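Local coordinates for putative GH105 family protein (Salmonella enterica subsp. enterica serovar Paratyphi A, PDB 3QWT), which probably hydrolyses unsaturated uronyl-capped oligosaccharides, as a GH105-type alpha/alpha-toroid protein, although its substrate has not been established, at residues 71-76 with 93-98; 75-80 with 118-123; 202-207 with 215-220. All blocks are in the same frame, centred on the assembly; numbering follows the deposited sequence.

Contact 1 of 3, residues 71-76 with 93-98; sequences VGLYGM and DDWFAD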
loop_
_atom_site.group_PDB
_atom_site.type_symbol
_atom_site.label_atom_id
_atom_site.label_comp_id
_atom_site.label_asym_id
_atom_site.label_seq_id
_atom_site.Cartn_x
_atom_site.Cartn_y
_atom_site.Cartn_z
ATOM N N VAL A 71 22.100 -11.063 32.368
ATOM C CA VAL A 71 23.148 -11.370 31.417
ATOM C C VAL A 71 23.327 -12.876 31.310
ATOM O O VAL A 71 23.431 -13.417 30.210
ATOM C CB VAL A 71 24.487 -10.696 31.789
ATOM C CG1 VAL A 71 25.573 -11.156 30.843
ATOM C CG2 VAL A 71 24.343 -9.183 31.720
ATOM N N GLY A 72 23.335 -13.557 32.451
ATOM C CA GLY A 72 23.423 -15.008 32.449
ATOM C C GLY A 72 22.399 -15.676 31.537
ATOM O O GLY A 72 22.745 -16.491 30.685
ATOM N N LEU A 73 21.128 -15.329 31.707
ATOM C CA LEU A 73 20.080 -15.946 30.897
ATOM C C LEU A 73 20.294 -15.679 29.396
ATOM O O LEU A 73 19.986 -16.520 28.553
ATOM C CB LEU A 73 18.684 -15.469 31.342
ATOM C CG LEU A 73 18.243 -15.825 32.781
ATOM C CD1 LEU A 73 17.225 -14.814 33.317
ATOM C CD2 LEU A 73 17.683 -17.254 32.883
ATOM N N TYR A 74 20.812 -14.508 29.059
ATOM C CA TYR A 74 20.954 -14.140 27.650
ATOM C C TYR A 74 22.048 -14.983 26.988
ATOM O O TYR A 74 21.871 -15.516 25.890
ATOM C CB TYR A 74 21.259 -12.651 27.539
ATOM C CG TYR A 74 21.156 -12.066 26.162
ATOM C CD1 TYR A 74 20.058 -12.324 25.357
ATOM C CD2 TYR A 74 22.145 -11.217 25.678
ATOM C CE1 TYR A 74 19.955 -11.771 24.097
ATOM C CE2 TYR A 74 22.053 -10.658 24.428
ATOM C CZ TYR A 74 20.950 -10.937 23.635
ATOM O OH TYR A 74 20.850 -10.378 22.382
ATOM N N GLY A 75 23.175 -15.125 27.678
ATOM C CA GLY A 75 24.248 -15.972 27.193
ATOM C C GLY A 75 23.758 -17.393 26.965
ATOM O O GLY A 75 24.007 -17.985 25.920
HETATM N N MSE A 76 23.055 -17.941 27.949
HETATM C CA MSE A 76 22.420 -19.248 27.798
HETATM C C MSE A 76 21.473 -19.269 26.605
HETATM O O MSE A 76 21.485 -20.217 25.807
HETATM C CB MSE A 76 21.638 -19.614 29.060
HETATM C CG MSE A 76 22.509 -19.946 30.256
HETATM SE SE MSE A 76 21.423 -20.496 31.801
HETATM C CE MSE A 76 22.855 -20.636 33.117
ATOM N N ASP A 93 13.899 -21.673 31.596
ATOM C CA ASP A 93 12.508 -21.715 32.025
ATOM C C ASP A 93 12.389 -21.917 33.540
ATOM O O ASP A 93 11.546 -21.287 34.194
ATOM C CB ASP A 93 11.731 -22.780 31.253
ATOM C CG ASP A 93 11.621 -22.459 29.764
ATOM O OD1 ASP A 93 12.034 -21.345 29.343
ATOM O OD2 ASP A 93 11.123 -23.331 29.019
ATOM N N ASP A 94 13.250 -22.771 34.097
ATOM C CA ASP A 94 13.256 -22.999 35.536
ATOM C C ASP A 94 13.567 -21.718 36.313
ATOM O O ASP A 94 12.897 -21.415 37.290
ATOM C CB ASP A 94 14.244 -24.106 35.925
ATOM C CG ASP A 94 13.756 -25.491 35.540
ATOM O OD1 ASP A 94 12.558 -25.641 35.215
ATOM O OD2 ASP A 94 14.582 -26.428 35.568
ATOM N N TRP A 95 14.586 -20.973 35.895
ATOM C CA TRP A 95 14.897 -19.739 36.594
ATOM C C TRP A 95 13.668 -18.842 36.642
ATOM O O TRP A 95 13.334 -18.276 37.687
ATOM C CB TRP A 95 16.039 -18.989 35.922
ATOM C CG TRP A 95 16.525 -17.817 36.724
ATOM C CD1 TRP A 95 17.547 -17.821 37.642
ATOM C CD2 TRP A 95 16.028 -16.470 36.687
ATOM N NE1 TRP A 95 17.711 -16.570 38.166
ATOM C CE2 TRP A 95 16.798 -15.717 37.604
ATOM C CE3 TRP A 95 15.013 -15.824 35.964
ATOM C CZ2 TRP A 95 16.588 -14.349 37.822
ATOM C CZ3 TRP A 95 14.804 -14.462 36.179
ATOM C CH2 TRP A 95 15.594 -13.738 37.099
ATOM N N PHE A 96 13.005 -18.693 35.504
ATOM C CA PHE A 96 11.814 -17.857 35.451
ATOM C C PHE A 96 10.692 -18.386 36.331
ATOM O O PHE A 96 10.051 -17.621 37.039
ATOM C CB PHE A 96 11.324 -17.664 34.015
ATOM C CG PHE A 96 12.110 -16.643 33.252
ATOM C CD1 PHE A 96 12.201 -15.343 33.714
ATOM C CD2 PHE A 96 12.766 -16.982 32.080
ATOM C CE1 PHE A 96 12.936 -14.394 33.032
ATOM C CE2 PHE A 96 13.496 -16.037 31.385
ATOM C CZ PHE A 96 13.582 -14.745 31.865
ATOM N N ALA A 97 10.454 -19.690 36.290
ATOM C CA ALA A 97 9.375 -20.271 37.080
ATOM C C ALA A 97 9.661 -20.079 38.577
ATOM O O ALA A 97 8.799 -19.645 39.356
ATOM C CB ALA A 97 9.204 -21.735 36.738
ATOM N N ASP A 98 10.889 -20.372 38.971
ATOM C CA ASP A 98 11.291 -20.213 40.358
ATOM C C ASP A 98 11.129 -18.769 40.822
ATOM O O ASP A 98 10.579 -18.515 41.891
ATOM C CB ASP A 98 12.744 -20.668 40.554
ATOM C CG ASP A 98 12.917 -22.173 40.386
ATOM O OD1 ASP A 98 11.897 -22.902 40.366
ATOM O OD2 ASP A 98 14.077 -22.626 40.287
#
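L73 meets W95 and F96 where two successive helices of the alpha/alpha toroid, 67-83 and 86-102, pack against each other. The contact illustrates how a single branched aliphatic side chain can join two helices by packing against two neighbouring aromatic rings. Along 71-76 the helix turns several faces to different neighbours; V71 packs on helix 363-377.

L73 carries the whole interface on its side. Its CB is directed at helix 86-102; chi1 (-63°) puts CG anti to the carbonyl carbon, on the side facing that helix, and chi2 (153°) then spreads CD1 and CD2 over different parts of W95. CD1 lies over one face of the indole, displaced toward the rim, with its closest approach, 3.6 Å, to W95 CE3. This is a CH-pi contact: the methyl CD1 of L73 sits 3.9 Å from the centroid of the six-membered ring of W95, 22° from the ring normal. The second branch drops toward the root of the indole, where L73 CD2 is 3.9 Å from W95 CB. The leucine and tryptophan side chains thus cross nearly at right angles, and no hydrogen bond spans the contact, so packing alone joins these two segments.

Next in sequence, Y74 turns elsewhere, and its hydroxyl is hydrogen-bonded to D243. One turn beyond L73, the selenomethionine M76 packs on M88, I91 and I92, nearer the N-terminal end of helix 86-102, extending the seam. On the opposing helix W95 also meets the rings of W62 and W65, the latter edge-to-face, and F96 places CD1 at the indole edge, in its plane. F96 adds a second aromatic neighbour for the leucine: F96 CZ touches L73 CD1 at 3.9 Å.

Contact 2 of 3, residues 75-80 with 118-123; sequences GMYHYY and LAYRYE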
loop_
_atom_site.group_PDB
_atom_site.type_symbol
_atom_site.label_atom_id
_atom_site.label_comp_id
_atom_site.label_asym_id
_atom_site.label_seq_id
_atom_site.Cartn_x
_atom_site.Cartn_y
_atom_site.Cartn_z
ATOM N N GLY A 75 23.175 -15.125 27.678
ATOM C CA GLY A 75 24.248 -15.972 27.193
ATOM C C GLY A 75 23.758 -17.393 26.965
ATOM O O GLY A 75 24.007 -17.985 25.920
HETATM N N MSE A 76 23.055 -17.941 27.949
HETATM C CA MSE A 76 22.420 -19.248 27.798
HETATM C C MSE A 76 21.473 -19.269 26.605
HETATM O O MSE A 76 21.485 -20.217 25.807
HETATM C CB MSE A 76 21.638 -19.614 29.060
HETATM C CG MSE A 76 22.509 -19.946 30.256
HETATM SE SE MSE A 76 21.423 -20.496 31.801
HETATM C CE MSE A 76 22.855 -20.636 33.117
ATOM N N TYR A 77 20.646 -18.230 26.482
ATOM C CA TYR A 77 19.657 -18.216 25.411
ATOM C C TYR A 77 20.371 -18.336 24.076
ATOM O O TYR A 77 19.993 -19.141 23.233
ATOM C CB TYR A 77 18.762 -16.969 25.423
ATOM C CG TYR A 77 17.781 -17.038 24.283
ATOM C CD1 TYR A 77 16.712 -17.923 24.333
ATOM C CD2 TYR A 77 17.961 -16.285 23.125
ATOM C CE1 TYR A 77 15.825 -18.039 23.274
ATOM C CE2 TYR A 77 17.073 -16.399 22.051
ATOM C CZ TYR A 77 16.009 -17.279 22.142
ATOM O OH TYR A 77 15.118 -17.413 21.106
ATOM N N HIS A 78 21.421 -17.539 23.908
ATOM C CA HIS A 78 22.222 -17.576 22.683
ATOM C C HIS A 78 22.611 -18.999 22.290
ATOM O O HIS A 78 22.309 -19.454 21.185
ATOM C CB HIS A 78 23.460 -16.665 22.801
ATOM C CG HIS A 78 23.204 -15.264 22.340
ATOM N ND1 HIS A 78 23.576 -14.813 21.097
ATOM C CD2 HIS A 78 22.560 -14.231 22.935
ATOM C CE1 HIS A 78 23.191 -13.557 20.947
ATOM N NE2 HIS A 78 22.571 -13.182 22.050
ATOM N N TYR A 79 23.254 -19.711 23.208
ATOM C CA TYR A 79 23.556 -21.103 22.952
ATOM C C TYR A 79 22.305 -21.892 22.562
ATOM O O TYR A 79 22.304 -22.608 21.554
ATOM C CB TYR A 79 24.262 -21.749 24.139
ATOM C CG TYR A 79 24.889 -23.091 23.776
ATOM C CD1 TYR A 79 26.044 -23.147 23.006
ATOM C CD2 TYR A 79 24.320 -24.295 24.190
ATOM C CE1 TYR A 79 26.624 -24.355 22.662
ATOM C CE2 TYR A 79 24.892 -25.511 23.847
ATOM C CZ TYR A 79 26.049 -25.531 23.078
ATOM O OH TYR A 79 26.633 -26.727 22.716
ATOM N N TYR A 80 21.237 -21.754 23.344
ATOM C CA TYR A 80 20.015 -22.493 23.056
ATOM C C TYR A 80 19.507 -22.150 21.656
ATOM O O TYR A 80 19.147 -23.028 20.869
ATOM C CB TYR A 80 18.911 -22.201 24.089
ATOM C CG TYR A 80 17.538 -22.590 23.583
ATOM C CD1 TYR A 80 17.197 -23.929 23.397
ATOM C CD2 TYR A 80 16.603 -21.634 23.256
ATOM C CE1 TYR A 80 15.939 -24.299 22.911
ATOM C CE2 TYR A 80 15.353 -21.991 22.770
ATOM C CZ TYR A 80 15.030 -23.323 22.595
ATOM O OH TYR A 80 13.788 -23.675 22.116
ATOM N N LEU A 118 13.181 -13.437 28.477
ATOM C CA LEU A 118 11.788 -13.820 28.559
ATOM C C LEU A 118 11.073 -13.462 27.255
ATOM O O LEU A 118 10.214 -14.217 26.763
ATOM C CB LEU A 118 11.106 -13.123 29.732
ATOM C CG LEU A 118 9.724 -13.704 30.024
ATOM C CD1 LEU A 118 9.786 -15.186 30.465
ATOM C CD2 LEU A 118 8.977 -12.838 31.035
ATOM N N ALA A 119 11.440 -12.312 26.697
ATOM C CA ALA A 119 10.830 -11.881 25.448
ATOM C C ALA A 119 11.050 -12.944 24.389
ATOM O O ALA A 119 10.122 -13.318 23.684
ATOM C CB ALA A 119 11.378 -10.510 24.983
ATOM N N TYR A 120 12.275 -13.445 24.295
ATOM C CA TYR A 120 12.581 -14.475 23.317
ATOM C C TYR A 120 11.825 -15.768 23.614
ATOM O O TYR A 120 11.391 -16.467 22.708
ATOM C CB TYR A 120 14.075 -14.763 23.279
ATOM C CG TYR A 120 14.869 -13.849 22.380
ATOM C CD1 TYR A 120 15.637 -12.804 22.911
ATOM C CD2 TYR A 120 14.852 -14.020 20.998
ATOM C CE1 TYR A 120 16.379 -11.968 22.086
ATOM C CE2 TYR A 120 15.587 -13.186 20.167
ATOM C CZ TYR A 120 16.352 -12.161 20.718
ATOM O OH TYR A 120 17.082 -11.331 19.902
ATOM N N ARG A 121 11.674 -16.095 24.888
ATOM C CA ARG A 121 10.975 -17.323 25.230
ATOM C C ARG A 121 9.488 -17.180 24.912
ATOM O O ARG A 121 8.858 -18.115 24.429
ATOM C CB ARG A 121 11.225 -17.743 26.689
ATOM C CG ARG A 121 12.673 -18.194 26.978
ATOM C CD ARG A 121 13.049 -19.469 26.215
ATOM N NE ARG A 121 12.286 -20.640 26.653
ATOM C CZ ARG A 121 11.720 -21.525 25.836
ATOM N NH1 ARG A 121 11.824 -21.377 24.525
ATOM N NH2 ARG A 121 11.034 -22.555 26.331
ATOM N N TYR A 122 8.930 -16.007 25.166
ATOM C CA TYR A 122 7.534 -15.773 24.812
ATOM C C TYR A 122 7.353 -15.857 23.303
ATOM O O TYR A 122 6.364 -16.402 22.820
ATOM C CB TYR A 122 7.047 -14.418 25.320
ATOM C CG TYR A 122 5.641 -14.109 24.884
ATOM C CD1 TYR A 122 4.565 -14.846 25.375
ATOM C CD2 TYR A 122 5.385 -13.094 23.979
ATOM C CE1 TYR A 122 3.284 -14.581 24.974
ATOM C CE2 TYR A 122 4.099 -12.816 23.568
ATOM C CZ TYR A 122 3.047 -13.559 24.074
ATOM O OH TYR A 122 1.753 -13.288 23.676
ATOM N N GLU A 123 8.316 -15.318 22.563
ATOM C CA GLU A 123 8.273 -15.364 21.106
ATOM C C GLU A 123 8.138 -16.812 20.587
ATOM O O GLU A 123 7.314 -17.077 19.713
ATOM C CB GLU A 123 9.522 -14.712 20.523
ATOM C CG GLU A 123 9.564 -14.697 19.008
ATOM C CD GLU A 123 10.708 -13.852 18.465
ATOM O OE1 GLU A 123 10.503 -13.130 17.468
ATOM O OE2 GLU A 123 11.815 -13.908 19.037
#
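Y120 and Y77 interlock between helix 114-125 and helix 67-83, each presenting an atom to a face of the other's ring. On Y120 the methylene does much of the work. CB lies over one face of the Y77 ring, 3.7 Å from its centroid and only 3.4 Å from Y77 CZ, a CH-pi contact made near the rim. In return Y77 CE2 sits above the Y120 ring, 3.4 Å from Y120 CG. The two rings are tilted by 30° and slid apart, so overlap is slight despite a centroid separation of 4.7 Å. K180 adds a cation-pi contact to Y120.

R121 follows with a chain folded at both chi2 and chi3 (-66° at chi3), a bend that turns the guanidinium back toward helix 67-83. Its CD passes Y77 CE1 at 4.3 Å, while NH1 stands 3.9 Å from Y80 OH. The polar ends are linked through a third party: E124 uses OE1 for a salt bridge with R121 NH1 and a weak hydrogen bond with Y77 OH, and OE2 for a hydrogen bond with Y80 OH. D93 OD1 forms a salt bridge with R121 NE, and the two carboxylates together would limit rotation of the guanidinium.

The axes of the short segments run 11.1 Å apart at 32°, the near-parallel packing of alternate helices in the alpha/alpha toroid.

Contact 3 of 3, residues 202-207 with 215-220; sequences VQNLMD and HGWSYD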
loop_
_atom_site.group_PDB
_atom_site.type_symbol
_atom_site.label_atom_id
_atom_site.label_comp_id
_atom_site.label_asym_id
_atom_site.label_seq_id
_atom_site.Cartn_x
_atom_site.Cartn_y
_atom_site.Cartn_z
ATOM N N VAL A 202 25.098 7.925 23.627
ATOM C CA VAL A 202 26.260 8.246 22.817
ATOM C C VAL A 202 26.689 9.684 23.083
ATOM O O VAL A 202 27.838 9.927 23.432
ATOM C CB VAL A 202 26.010 8.026 21.307
ATOM C CG1 VAL A 202 27.153 8.620 20.460
ATOM C CG2 VAL A 202 25.874 6.551 21.014
ATOM N N GLN A 203 25.760 10.627 22.944
ATOM C CA GLN A 203 26.051 12.037 23.216
ATOM C C GLN A 203 26.826 12.250 24.527
ATOM O O GLN A 203 27.769 13.033 24.579
ATOM C CB GLN A 203 24.752 12.845 23.249
ATOM C CG GLN A 203 24.931 14.330 23.579
ATOM C CD GLN A 203 23.635 15.122 23.373
ATOM O OE1 GLN A 203 23.022 15.069 22.295
ATOM N NE2 GLN A 203 23.207 15.848 24.408
ATOM N N ASN A 204 26.433 11.537 25.576
ATOM C CA ASN A 204 26.915 11.818 26.923
ATOM C C ASN A 204 28.083 10.954 27.381
ATOM O O ASN A 204 28.822 11.340 28.288
ATOM C CB ASN A 204 25.772 11.701 27.950
ATOM C CG ASN A 204 24.792 12.866 27.884
ATOM O OD1 ASN A 204 25.123 13.960 27.417
ATOM N ND2 ASN A 204 23.575 12.632 28.370
ATOM N N LEU A 205 28.255 9.790 26.765
ATOM C CA LEU A 205 29.208 8.816 27.291
ATOM C C LEU A 205 30.375 8.511 26.353
ATOM O O LEU A 205 31.468 8.202 26.814
ATOM C CB LEU A 205 28.491 7.535 27.698
ATOM C CG LEU A 205 27.512 7.737 28.860
ATOM C CD1 LEU A 205 26.468 6.616 28.923
ATOM C CD2 LEU A 205 28.249 7.868 30.208
HETATM N N MSE A 206 30.150 8.599 25.045
HETATM C CA MSE A 206 31.228 8.357 24.107
HETATM C C MSE A 206 32.327 9.414 24.250
HETATM O O MSE A 206 32.063 10.604 24.427
HETATM C CB MSE A 206 30.714 8.333 22.670
HETATM C CG MSE A 206 31.829 8.132 21.640
HETATM SE SE MSE A 206 31.292 8.470 19.779
HETATM C CE MSE A 206 33.105 8.351 19.042
ATOM N N ASP A 207 33.566 8.969 24.156
ATOM C CA ASP A 207 34.705 9.877 24.183
ATOM C C ASP A 207 35.220 10.039 22.766
ATOM O O ASP A 207 35.967 9.191 22.281
ATOM C CB ASP A 207 35.804 9.286 25.045
ATOM C CG ASP A 207 37.065 10.114 25.018
ATOM O OD1 ASP A 207 36.948 11.341 24.851
ATOM O OD2 ASP A 207 38.156 9.533 25.168
ATOM N N HIS A 215 32.480 5.569 31.610
ATOM C CA HIS A 215 31.523 4.758 32.353
ATOM C C HIS A 215 30.209 5.501 32.616
ATOM O O HIS A 215 29.131 4.995 32.292
ATOM C CB HIS A 215 32.113 4.234 33.670
ATOM C CG HIS A 215 31.192 3.313 34.404
ATOM N ND1 HIS A 215 31.310 3.056 35.753
ATOM C CD2 HIS A 215 30.132 2.590 33.970
ATOM C CE1 HIS A 215 30.358 2.213 36.119
ATOM N NE2 HIS A 215 29.633 1.913 35.057
ATOM N N GLY A 216 30.300 6.699 33.192
ATOM C CA GLY A 216 29.111 7.432 33.583
ATOM C C GLY A 216 29.066 8.909 33.222
ATOM O O GLY A 216 30.085 9.529 32.881
ATOM N N TRP A 217 27.854 9.460 33.315
ATOM C CA TRP A 217 27.572 10.875 33.091
ATOM C C TRP A 217 26.546 11.344 34.114
ATOM O O TRP A 217 25.591 10.624 34.434
ATOM C CB TRP A 217 27.007 11.096 31.677
ATOM C CG TRP A 217 26.326 12.427 31.500
ATOM C CD1 TRP A 217 24.989 12.675 31.571
ATOM C CD2 TRP A 217 26.951 13.687 31.238
ATOM N NE1 TRP A 217 24.744 14.010 31.369
ATOM C CE2 TRP A 217 25.936 14.652 31.169
ATOM C CE3 TRP A 217 28.277 14.096 31.071
ATOM C CZ2 TRP A 217 26.201 15.997 30.922
ATOM C CZ3 TRP A 217 28.538 15.429 30.831
ATOM C CH2 TRP A 217 27.508 16.364 30.760
ATOM N N SER A 218 26.718 12.560 34.609
ATOM C CA SER A 218 25.713 13.133 35.487
ATOM C C SER A 218 25.264 14.513 35.029
ATOM O O SER A 218 26.083 15.372 34.693
ATOM C CB SER A 218 26.214 13.209 36.925
ATOM O OG SER A 218 25.224 13.817 37.730
ATOM N N TYR A 219 23.954 14.723 35.024
ATOM C CA TYR A 219 23.418 16.023 34.658
ATOM C C TYR A 219 23.483 16.980 35.840
ATOM O O TYR A 219 23.238 18.177 35.703
ATOM C CB TYR A 219 21.994 15.899 34.128
ATOM C CG TYR A 219 21.931 15.599 32.640
ATOM C CD1 TYR A 219 21.378 14.423 32.172
ATOM C CD2 TYR A 219 22.427 16.501 31.713
ATOM C CE1 TYR A 219 21.312 14.152 30.816
ATOM C CE2 TYR A 219 22.363 16.245 30.363
ATOM C CZ TYR A 219 21.804 15.065 29.920
ATOM O OH TYR A 219 21.749 14.797 28.576
ATOM N N ASP A 220 23.820 16.444 37.004
ATOM C CA ASP A 220 24.064 17.281 38.153
ATOM C C ASP A 220 25.552 17.614 38.145
ATOM O O ASP A 220 26.359 16.932 38.762
ATOM C CB ASP A 220 23.635 16.566 39.427
ATOM C CG ASP A 220 24.006 17.332 40.679
ATOM O OD1 ASP A 220 24.416 18.511 40.562
ATOM O OD2 ASP A 220 23.886 16.754 41.782
#
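Stacking comes first: N204 lays its side-chain amide on one face of the W217 indole, the two planes only 16° apart. N204 CG stands anti to the carbonyl carbon (chi1 -74°), from where the amide extends over the indole. N204 ND2 lies 3.5 Å from W217 CD1, and N204 CB is 3.9 Å from the centroid of the five-membered ring; CB and ND2 lie over the pyrrole part, while OD1 leans toward CE2.

The same amide supplies the one hydrogen bond across the contact. N204 ND2 donates to Y219 OH at 2.8 Å, almost straight (171°), with the hydroxyl close to the amide plane. The tyrosine ring stands nearly upright to that amide, and its face carries W217 NE1 above the centre; stack and bond together should fix the amide's rotation.

These residues join the C-terminal end of helix 188-205 to strand 216-218, which pairs with strand 165-167 in a small antiparallel sheet. N224 ND2 bonds both N204 O and G216 O, bridging the two backbone segments. An ST turn starts at the last strand residue, S218, whose OG accepts from D220 N at 3.1 Å.

L205 adds aliphatic packing. Its CD2 presses on the backbone of the strand, 3.3 Å from G216 C, and also meets W217 CB at 3.8 Å. Beyond the chain, K208 of the second subunit packs on both N204 and W217.

From the N terminus, contacts 1 and 2 both start on helix 67-83 and share G75 and M76. Contact 1 closes first, on the next helix, 86-102; contact 2 closes later, on helix 114-125, so the two spans overlap, starting from the same stretch of helix 67-83. Their centres are 8 Å apart, and they touch directly through D93 with R121 and F96 with L118, binding three successive helices into one cluster. Contact 3 follows in series, closing a short loop, with seven residues between its two segments, and joins helix 188-205 to strand 216-218. Its centre lies about 30 Å from that of contact 2, across the chain's centre, at a subunit interface.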